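Local atomic coordinates of cadherin-related family member 2 (Mus musculus, PDB entry 5CYX), a protein that probably forms calcium-dependent heterophilic adhesion complexes with CDHR5 on neighbouring microvilli, and thereby controls how microvilli pack at the apical surface of epithelial cells. Residues 114-119 and 212-217; 154-159 and 167-172; 173-178 and 249-254. All blocks are in the same frame, centred on the assembly; numbering follows the deposited sequence.

Contact 1. Residues 114-119 and 212-217; sequences INETLP and VIDEPD. With CA (calcium ion), chain E.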
loop_
_atom_site.group_PDB
_atom_site.type_symbol
_atom_site.label_atom_id
_atom_site.label_comp_id
_atom_site.label_asym_id
_atom_site.label_seq_id
_atom_site.Cartn_x
_atom_site.Cartn_y
_atom_site.Cartn_z
ATOM N N ILE A 114 -8.411 -6.175 -16.086
ATOM C CA ILE A 114 -8.770 -6.589 -14.736
ATOM C C ILE A 114 -10.260 -6.815 -14.588
ATOM O O ILE A 114 -11.077 -6.147 -15.249
ATOM C CB ILE A 114 -8.291 -5.586 -13.690
ATOM C CG1 ILE A 114 -8.982 -4.230 -13.887
ATOM C CG2 ILE A 114 -6.779 -5.466 -13.735
ATOM C CD1 ILE A 114 -8.392 -3.123 -13.068
ATOM N N ASN A 115 -10.598 -7.778 -13.739
ATOM C CA ASN A 115 -11.968 -8.060 -13.389
ATOM C C ASN A 115 -12.523 -6.902 -12.600
ATOM O O ASN A 115 -11.825 -6.372 -11.727
ATOM C CB ASN A 115 -12.059 -9.287 -12.468
ATOM C CG ASN A 115 -11.886 -10.594 -13.200
ATOM O OD1 ASN A 115 -11.628 -11.605 -12.580
ATOM N ND2 ASN A 115 -11.977 -10.585 -14.470
ATOM N N GLU A 116 -13.790 -6.583 -12.823
ATOM C CA GLU A 116 -14.388 -5.443 -12.092
ATOM C C GLU A 116 -14.502 -5.763 -10.589
ATOM O O GLU A 116 -14.522 -4.815 -9.817
ATOM C CB GLU A 116 -15.733 -5.018 -12.652
ATOM C CG GLU A 116 -16.930 -5.882 -12.310
ATOM C CD GLU A 116 -18.227 -5.503 -13.041
ATOM O OE1 GLU A 116 -18.537 -4.293 -13.350
ATOM O OE2 GLU A 116 -19.008 -6.469 -13.252
ATOM N N THR A 117 -14.584 -7.044 -10.190
ATOM C CA THR A 117 -14.612 -7.407 -8.721
ATOM C C THR A 117 -13.243 -7.389 -8.041
ATOM O O THR A 117 -13.166 -7.700 -6.879
ATOM C CB THR A 117 -15.235 -8.790 -8.418
ATOM O OG1 THR A 117 -14.576 -9.777 -9.192
ATOM C CG2 THR A 117 -16.712 -8.816 -8.726
ATOM N N LEU A 118 -12.161 -7.068 -8.762
ATOM C CA LEU A 118 -10.842 -6.926 -8.150
ATOM C C LEU A 118 -10.925 -6.176 -6.789
ATOM O O LEU A 118 -11.445 -5.040 -6.724
ATOM C CB LEU A 118 -9.887 -6.202 -9.083
ATOM C CG LEU A 118 -8.419 -6.204 -8.684
ATOM C CD1 LEU A 118 -7.820 -7.622 -8.666
ATOM C CD2 LEU A 118 -7.649 -5.280 -9.618
ATOM N N PRO A 119 -10.424 -6.802 -5.713
ATOM C CA PRO A 119 -10.560 -6.101 -4.425
ATOM C C PRO A 119 -9.663 -4.862 -4.258
ATOM O O PRO A 119 -8.561 -4.760 -4.822
ATOM C CB PRO A 119 -10.195 -7.146 -3.378
ATOM C CG PRO A 119 -10.145 -8.463 -4.090
ATOM C CD PRO A 119 -9.996 -8.215 -5.540
ATOM N N VAL A 212 -11.581 -3.045 -18.145
ATOM C CA VAL A 212 -12.348 -3.654 -17.086
ATOM C C VAL A 212 -13.259 -4.684 -17.677
ATOM O O VAL A 212 -13.992 -4.382 -18.636
ATOM C CB VAL A 212 -13.207 -2.607 -16.367
ATOM C CG1 VAL A 212 -13.888 -3.243 -15.147
ATOM C CG2 VAL A 212 -12.330 -1.429 -15.962
ATOM N N ILE A 213 -13.222 -5.878 -17.105
ATOM C CA ILE A 213 -13.995 -7.029 -17.542
ATOM C C ILE A 213 -15.279 -7.092 -16.747
ATOM O O ILE A 213 -15.290 -7.057 -15.490
ATOM C CB ILE A 213 -13.189 -8.329 -17.307
ATOM C CG1 ILE A 213 -11.965 -8.367 -18.225
ATOM C CG2 ILE A 213 -14.044 -9.592 -17.462
ATOM C CD1 ILE A 213 -10.965 -9.454 -17.814
ATOM N N ASP A 214 -16.377 -7.178 -17.472
ATOM C CA ASP A 214 -17.695 -7.216 -16.875
ATOM C C ASP A 214 -17.918 -8.617 -16.302
ATOM O O ASP A 214 -17.681 -9.648 -16.990
ATOM C CB ASP A 214 -18.774 -6.862 -17.897
ATOM C CG ASP A 214 -20.096 -6.480 -17.257
ATOM O OD1 ASP A 214 -20.226 -6.431 -15.959
ATOM O OD2 ASP A 214 -20.998 -6.204 -18.063
ATOM N N GLU A 215 -18.333 -8.646 -15.031
ATOM C CA GLU A 215 -18.642 -9.908 -14.359
ATOM C C GLU A 215 -20.124 -9.964 -14.002
ATOM O O GLU A 215 -20.742 -8.941 -13.877
ATOM C CB GLU A 215 -17.789 -10.070 -13.121
ATOM C CG GLU A 215 -16.308 -10.286 -13.411
ATOM C CD GLU A 215 -15.540 -10.459 -12.094
ATOM O OE1 GLU A 215 -15.204 -9.466 -11.399
ATOM O OE2 GLU A 215 -15.302 -11.610 -11.729
ATOM N N PRO A 216 -20.702 -11.169 -13.903
ATOM C CA PRO A 216 -22.144 -11.244 -13.759
ATOM C C PRO A 216 -22.586 -10.976 -12.314
ATOM O O PRO A 216 -22.602 -11.890 -11.497
ATOM C CB PRO A 216 -22.471 -12.656 -14.208
ATOM C CG PRO A 216 -21.227 -13.448 -13.950
ATOM C CD PRO A 216 -20.089 -12.493 -14.150
ATOM N N ASP A 217 -22.891 -9.713 -12.020
ATOM C CA ASP A 217 -23.351 -9.332 -10.686
ATOM C C ASP A 217 -24.452 -8.288 -10.678
ATOM O O ASP A 217 -24.662 -7.658 -9.662
ATOM C CB ASP A 217 -22.162 -8.796 -9.878
ATOM C CG ASP A 217 -21.548 -7.527 -10.478
ATOM O OD1 ASP A 217 -21.863 -7.088 -11.626
ATOM O OD2 ASP A 217 -20.712 -6.963 -9.765
HETATM CA CA CA E . -21.190 -6.699 -13.856
HETATM O O HOH W 1 -21.135 -4.331 -13.680
#
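Glu116 reaches across to residues 212-217 and joins them in binding a calcium ion at the junction of the second and third cadherin repeats. Glu116 CB packs on Val212 CG1 at 3.6 Å, where a hydrocarbon stem suits the valine branch, and CG passes beside the carbonyl of Ile213. With CG set between the backbone N and the carbonyl carbon (chi1 77°) and the chain extended beyond it, the carboxylate is carried to the metal. There Glu116 OE2 binds calcium at 2.3 Å. The backbone N of Glu215 also donates to Glu116 OE2, at 2.9 Å and from above the carboxylate plane. The other oxygen, OE1, takes a hydrogen from a calcium-bound water and another from the backbone N of Tyr174, so the group is fixed at both oxygens. Asp214 OD1, Glu215 O, Asp217 OD1 and Asp250 OD1 complete the protein ligands; the close approach of these oxygens is probably made tolerable by the cation they share. Asp214 OD2 is turned to the backbone N of Gly252.

Glu215 sends its own side chain back, past Glu116 in the opposite direction, and OE1 accepts Thr117 N at 2.8 Å. The Asn115 amide stacks on this carboxylate, their planes 26° apart, while Asn115 ND2 lies 3.7 Å from Ile213 CD1. With an alanine here, the Glu215 carboxylate would probably lose the amide stacked on it and be held less firmly, and Ile213 CD1 would lose its contact with ND2.

Nearer the strands, Ile213 N donates to Ile114 O at 2.8 Å and Glu116 N to Ile213 O at 3.1 Å. These bonds end the parallel pairing of edge strand 109-115 with strand 206-213, which is flanked in turn by strand 180-189.

Contact 2. Residues 154-159 and 167-172; sequences SNNLFR and VLNDTL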
loop_
_atom_site.group_PDB
_atom_site.type_symbol
_atom_site.label_atom_id
_atom_site.label_comp_id
_atom_site.label_asym_id
_atom_site.label_seq_id
_atom_site.Cartn_x
_atom_site.Cartn_y
_atom_site.Cartn_z
ATOM N N SER A 154 -12.726 8.798 -10.991
ATOM C CA SER A 154 -11.626 8.146 -11.719
ATOM C C SER A 154 -10.268 8.522 -11.078
ATOM O O SER A 154 -9.377 7.677 -10.918
ATOM C CB SER A 154 -11.674 8.455 -13.232
ATOM O OG SER A 154 -11.408 9.823 -13.551
ATOM N N ASN A 155 -10.152 9.772 -10.644
ATOM C CA ASN A 155 -8.947 10.238 -9.939
ATOM C C ASN A 155 -8.738 9.694 -8.506
ATOM O O ASN A 155 -7.689 9.895 -7.920
ATOM C CB ASN A 155 -8.929 11.773 -9.940
ATOM C CG ASN A 155 -8.737 12.330 -11.353
ATOM O OD1 ASN A 155 -7.609 12.422 -11.844
ATOM N ND2 ASN A 155 -9.841 12.628 -12.038
ATOM N N ASN A 156 -9.764 9.079 -7.926
ATOM C CA ASN A 156 -9.676 8.402 -6.630
ATOM C C ASN A 156 -9.384 6.879 -6.777
ATOM O O ASN A 156 -9.160 6.197 -5.787
ATOM C CB ASN A 156 -11.034 8.494 -5.950
ATOM C CG ASN A 156 -10.983 8.030 -4.488
ATOM O OD1 ASN A 156 -10.116 8.447 -3.763
ATOM N ND2 ASN A 156 -11.900 7.159 -4.078
ATOM N N LEU A 157 -9.500 6.381 -7.991
ATOM C CA LEU A 157 -9.590 4.956 -8.290
ATOM C C LEU A 157 -8.260 4.210 -8.191
ATOM O O LEU A 157 -8.247 3.018 -7.889
ATOM C CB LEU A 157 -10.139 4.781 -9.741
ATOM C CG LEU A 157 -10.808 3.489 -10.148
ATOM C CD1 LEU A 157 -11.743 2.876 -9.127
ATOM C CD2 LEU A 157 -11.598 3.723 -11.430
ATOM N N PHE A 158 -7.155 4.897 -8.456
ATOM C CA PHE A 158 -5.877 4.246 -8.605
ATOM C C PHE A 158 -4.845 5.052 -7.904
ATOM O O PHE A 158 -4.943 6.233 -7.866
ATOM C CB PHE A 158 -5.445 4.132 -10.059
ATOM C CG PHE A 158 -6.390 3.381 -10.908
ATOM C CD1 PHE A 158 -6.477 1.982 -10.814
ATOM C CD2 PHE A 158 -7.122 4.032 -11.922
ATOM C CE1 PHE A 158 -7.307 1.268 -11.658
ATOM C CE2 PHE A 158 -7.986 3.318 -12.720
ATOM C CZ PHE A 158 -8.061 1.933 -12.600
ATOM N N ARG A 159 -3.826 4.373 -7.390
ATOM C CA ARG A 159 -2.741 5.050 -6.723
ATOM C C ARG A 159 -1.451 4.282 -6.942
ATOM O O ARG A 159 -1.487 3.090 -7.124
ATOM C CB ARG A 159 -3.049 5.165 -5.249
ATOM C CG ARG A 159 -3.297 3.832 -4.500
ATOM C CD ARG A 159 -3.775 4.175 -3.060
ATOM N NE ARG A 159 -4.102 3.007 -2.230
ATOM C CZ ARG A 159 -3.210 2.156 -1.684
ATOM N NH1 ARG A 159 -1.908 2.292 -1.906
ATOM N NH2 ARG A 159 -3.624 1.148 -0.913
ATOM N N VAL A 167 -1.972 0.443 -7.478
ATOM C CA VAL A 167 -2.906 -0.245 -6.600
ATOM C C VAL A 167 -4.298 0.301 -6.788
ATOM O O VAL A 167 -4.478 1.535 -6.789
ATOM C CB VAL A 167 -2.510 -0.084 -5.118
ATOM C CG1 VAL A 167 -3.585 -0.669 -4.249
ATOM C CG2 VAL A 167 -1.187 -0.812 -4.881
ATOM N N LEU A 168 -5.273 -0.591 -6.817
ATOM C CA LEU A 168 -6.654 -0.220 -6.815
ATOM C C LEU A 168 -7.094 0.326 -5.465
ATOM O O LEU A 168 -6.909 -0.378 -4.436
ATOM C CB LEU A 168 -7.483 -1.410 -7.126
ATOM C CG LEU A 168 -8.948 -1.108 -7.338
ATOM C CD1 LEU A 168 -9.212 -0.382 -8.670
ATOM C CD2 LEU A 168 -9.733 -2.392 -7.215
ATOM N N ASN A 169 -7.662 1.538 -5.494
ATOM C CA ASN A 169 -8.079 2.290 -4.315
ATOM C C ASN A 169 -9.576 2.459 -4.101
ATOM O O ASN A 169 -9.973 2.920 -3.072
ATOM C CB ASN A 169 -7.391 3.665 -4.360
ATOM C CG ASN A 169 -7.580 4.442 -3.121
ATOM O OD1 ASN A 169 -7.052 4.083 -2.011
ATOM N ND2 ASN A 169 -8.358 5.543 -3.243
ATOM N N ASP A 170 -10.401 2.130 -5.085
ATOM C CA ASP A 170 -11.848 2.162 -4.974
ATOM C C ASP A 170 -12.372 1.081 -5.924
ATOM O O ASP A 170 -11.578 0.479 -6.623
ATOM C CB ASP A 170 -12.301 3.557 -5.446
ATOM C CG ASP A 170 -13.686 3.968 -4.957
ATOM O OD1 ASP A 170 -14.473 3.159 -4.450
ATOM O OD2 ASP A 170 -14.018 5.153 -5.134
ATOM N N THR A 171 -13.681 0.833 -5.920
ATOM C CA THR A 171 -14.266 -0.346 -6.544
ATOM C C THR A 171 -14.560 -0.006 -7.992
ATOM O O THR A 171 -14.881 1.152 -8.332
ATOM C CB THR A 171 -15.631 -0.687 -5.935
ATOM O OG1 THR A 171 -16.390 0.527 -5.935
ATOM C CG2 THR A 171 -15.534 -1.173 -4.482
ATOM N N LEU A 172 -14.452 -1.001 -8.838
ATOM C CA LEU A 172 -14.662 -0.793 -10.272
ATOM C C LEU A 172 -16.115 -1.056 -10.628
ATOM O O LEU A 172 -16.793 -1.754 -9.928
ATOM C CB LEU A 172 -13.787 -1.795 -11.069
ATOM C CG LEU A 172 -12.282 -1.741 -10.836
ATOM C CD1 LEU A 172 -11.483 -2.940 -11.327
ATOM C CD2 LEU A 172 -11.731 -0.499 -11.467
HETATM O O HOH W 2 -9.598 6.858 -1.228
#
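A beta hairpin of the second cadherin repeat, strands 158-160 and 165-168, is held together here, along with residues 154-157 and 169-172, which adjoin it in the chain. Arg159 and Val167 form the antiparallel hydrogen-bonded pair: Val167 N donates to Arg159 O at 2.7 Å, and Arg159 N to Val167 O at 3.0 Å. Phe158 and Leu168 form the neighbouring non-hydrogen-bonded pair. On their face, Leu168 CD1 comes 3.9 Å from Phe158 CE1, and the ring meets Tyr181 edge-to-face, as suits large apolar groups turned into the sandwich. Leu157 adds to this interior, its CD1 lying 4.1 Å from Leu172 CD2.

On the other face, Val167 CG1 sits over the centre of the Arg159 guanidinium. The long extended arginine carries its NH2 on to Gly121 O of a third subunit.

Asn169 suits its place because its amide can both give and accept. Its CG lies anti to the backbone N (chi1 -172°), which brings Asn169 ND2 to Asn156 O at 2.7 Å, nearly straight and in both the carbonyl and amide planes, while OD1 receives Arg159 NE and, from the third subunit, Val123 N. A water links Asn169 ND2 to Asn156 OD1. Beyond it, Asn156 ND2 donates to Asp170 OD2 at 3.1 Å, approaching from above the carboxylate plane.

Contact 3. Residues 173-178 and 249-254; sequences SYNNKS and SDKGIN. With CA (calcium ion), chain E; CA (calcium ion), chain F.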
loop_
_atom_site.group_PDB
_atom_site.type_symbol
_atom_site.label_atom_id
_atom_site.label_comp_id
_atom_site.label_asym_id
_atom_site.label_seq_id
_atom_site.Cartn_x
_atom_site.Cartn_y
_atom_site.Cartn_z
ATOM N N SER A 173 -16.568 -0.572 -11.796
ATOM C CA SER A 173 -17.839 -1.052 -12.391
ATOM C C SER A 173 -17.846 -0.854 -13.897
ATOM O O SER A 173 -17.884 0.290 -14.360
ATOM C CB SER A 173 -19.068 -0.325 -11.803
ATOM O OG SER A 173 -20.257 -0.844 -12.423
ATOM N N TYR A 174 -17.799 -1.966 -14.643
ATOM C CA TYR A 174 -17.899 -1.927 -16.090
ATOM C C TYR A 174 -19.116 -1.115 -16.564
ATOM O O TYR A 174 -18.998 -0.330 -17.452
ATOM C CB TYR A 174 -17.924 -3.361 -16.677
ATOM C CG TYR A 174 -18.144 -3.442 -18.192
ATOM C CD1 TYR A 174 -19.401 -3.284 -18.748
ATOM C CD2 TYR A 174 -17.085 -3.707 -19.070
ATOM C CE1 TYR A 174 -19.587 -3.361 -20.155
ATOM C CE2 TYR A 174 -17.264 -3.758 -20.459
ATOM C CZ TYR A 174 -18.515 -3.606 -20.990
ATOM O OH TYR A 174 -18.713 -3.691 -22.377
ATOM N N ASN A 175 -20.272 -1.364 -15.983
ATOM C CA ASN A 175 -21.545 -0.757 -16.368
ATOM C C ASN A 175 -21.888 0.602 -15.734
ATOM O O ASN A 175 -22.574 1.391 -16.325
ATOM C CB ASN A 175 -22.655 -1.740 -16.007
ATOM C CG ASN A 175 -22.542 -3.018 -16.803
ATOM O OD1 ASN A 175 -21.998 -4.058 -16.337
ATOM N ND2 ASN A 175 -22.946 -2.920 -18.023
ATOM N N ASN A 176 -21.434 0.849 -14.520
ATOM C CA ASN A 176 -21.757 2.108 -13.848
ATOM C C ASN A 176 -20.643 3.127 -13.694
ATOM O O ASN A 176 -20.930 4.263 -13.300
ATOM C CB ASN A 176 -22.372 1.792 -12.497
ATOM C CG ASN A 176 -23.597 0.912 -12.637
ATOM O OD1 ASN A 176 -23.672 -0.198 -12.074
ATOM N ND2 ASN A 176 -24.554 1.386 -13.434
ATOM N N LYS A 177 -19.398 2.754 -14.002
ATOM C CA LYS A 177 -18.279 3.690 -13.950
ATOM C C LYS A 177 -17.662 3.817 -15.331
ATOM O O LYS A 177 -17.862 4.833 -16.011
ATOM C CB LYS A 177 -17.252 3.280 -12.862
ATOM C CG LYS A 177 -17.775 3.527 -11.455
ATOM C CD LYS A 177 -16.837 2.970 -10.374
ATOM C CE LYS A 177 -17.231 3.499 -8.982
ATOM N NZ LYS A 177 -16.165 3.304 -7.950
ATOM N N SER A 178 -16.936 2.793 -15.760
ATOM C CA SER A 178 -16.265 2.820 -17.036
ATOM C C SER A 178 -15.716 1.429 -17.332
ATOM O O SER A 178 -15.215 0.758 -16.439
ATOM C CB SER A 178 -15.118 3.831 -17.031
ATOM O OG SER A 178 -14.458 3.853 -18.287
ATOM N N SER A 249 -28.525 -6.779 -17.165
ATOM C CA SER A 249 -27.953 -5.456 -16.925
ATOM C C SER A 249 -26.453 -5.438 -17.080
ATOM O O SER A 249 -25.862 -4.379 -17.238
ATOM C CB SER A 249 -28.364 -4.930 -15.532
ATOM O OG SER A 249 -29.752 -4.898 -15.457
ATOM N N ASP A 250 -25.809 -6.622 -17.063
ATOM C CA ASP A 250 -24.388 -6.695 -17.340
ATOM C C ASP A 250 -24.213 -6.656 -18.872
ATOM O O ASP A 250 -24.260 -7.702 -19.574
ATOM C CB ASP A 250 -23.737 -7.949 -16.715
ATOM C CG ASP A 250 -23.984 -8.068 -15.207
ATOM O OD1 ASP A 250 -23.347 -7.365 -14.459
ATOM O OD2 ASP A 250 -24.840 -8.873 -14.768
ATOM N N LYS A 251 -23.951 -5.461 -19.382
ATOM C CA LYS A 251 -23.934 -5.188 -20.828
ATOM C C LYS A 251 -22.674 -5.722 -21.515
ATOM O O LYS A 251 -22.649 -5.810 -22.703
ATOM C CB LYS A 251 -24.108 -3.697 -21.160
ATOM C CG LYS A 251 -25.326 -3.034 -20.534
ATOM C CD LYS A 251 -26.637 -3.597 -21.051
ATOM C CE LYS A 251 -27.806 -2.901 -20.376
ATOM N NZ LYS A 251 -29.069 -3.664 -20.546
ATOM N N GLY A 252 -21.643 -6.042 -20.760
ATOM C CA GLY A 252 -20.489 -6.741 -21.271
ATOM C C GLY A 252 -20.677 -8.242 -21.399
ATOM O O GLY A 252 -19.801 -8.923 -21.887
ATOM N N ILE A 253 -21.813 -8.734 -20.929
ATOM C CA ILE A 253 -22.150 -10.121 -20.874
ATOM C C ILE A 253 -23.368 -10.412 -21.719
ATOM O O ILE A 253 -23.293 -11.274 -22.571
ATOM C CB ILE A 253 -22.291 -10.635 -19.397
ATOM C CG1 ILE A 253 -20.919 -10.603 -18.707
ATOM C CG2 ILE A 253 -22.763 -12.097 -19.340
ATOM C CD1 ILE A 253 -20.944 -10.651 -17.169
ATOM N N ASN A 254 -24.474 -9.709 -21.510
ATOM C CA ASN A 254 -25.772 -10.007 -22.170
ATOM C C ASN A 254 -26.075 -11.515 -22.228
ATOM O O ASN A 254 -26.193 -12.104 -23.305
ATOM C CB ASN A 254 -25.909 -9.418 -23.591
ATOM C CG ASN A 254 -25.153 -8.138 -23.781
ATOM O OD1 ASN A 254 -25.546 -7.081 -23.256
ATOM N ND2 ASN A 254 -24.083 -8.202 -24.584
HETATM CA CA CA E . -21.190 -6.699 -13.856
HETATM CA CA CA F . -26.437 -10.366 -14.926
HETATM O O HOH W 1 -21.135 -4.331 -13.680
HETATM O O HOH W 3 -25.733 -11.656 -12.848
HETATM O O HOH W 4 -24.772 -11.527 -16.378
#
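Two irregular loops approach each other across the calcium-binding junction between the second and third cadherin repeats, and their backbones stay well apart: the nearest CA atoms, those of Asn175 and Asp250, are 6.7 Å from each other. Each loop is tightened by its own bonds. In 173-178, Ser173 O accepts Lys177 N and Ser178 N from opposite faces of its carbonyl plane, while Ser173 OG takes the backbone N of Asn176 at 2.9 Å. That last bond is an ST motif, which a serine can supply with a hydroxyl one carbon from its backbone. In 249-254, Asp250 O likewise receives two donors, Asn254 N and Ile253 N, which curl the chain into a compact turn.

The side chains of Tyr174 and Asn175 reach across to the other loop. A chi1 of 175° turns the Tyr174 ring away from its own backbone N and over to the turn, where Tyr174 CE1 lies 3.4 Å from Gly252 N. Tyr174 CZ is 3.7 Å from Gly252 CA. Gly252 N and Lys251 C approach the ring obliquely. Glycine suits this point because a beta carbon would be directed at the ring and lie only about 3.0 Å from Tyr174 CZ. Asn175 points at the start of the same turn, next to the backbone of Ser249 and Lys251. Lys251 lays the base of its side chain beside Asn175, but its amino end leads away.

Asp250 gives this surface contact its connection to the metals. An aspartate suits the position because its short carboxylate can share itself between two cations. Asp250 OD1 binds at 2.3 Å the calcium shared with the second repeat. Asp250 OD2 binds at 2.2 Å a second calcium, which also takes Leu218, Asp248, Glu304 and two waters.

From the N terminus, the chain first passes 114-119, then makes the short excursion closed by contact 2, whose partners 154-159 and 167-172 lie only eight residues apart. Residues 173-178 follow directly, so contacts 2 and 3 stand in series. At 212-217 the chain closes the large loop of contact 1, within which contact 2 is nested, and 249-254 then closes contact 3. Because 173-178 lies inside the loop of contact 1 and 249-254 beyond it, contacts 1 and 3 cross. Contacts 1 and 2 tie together parts of the second repeat, packing through Leu172, whereas contact 3 joins that repeat to the third, sharing a calcium with contact 1.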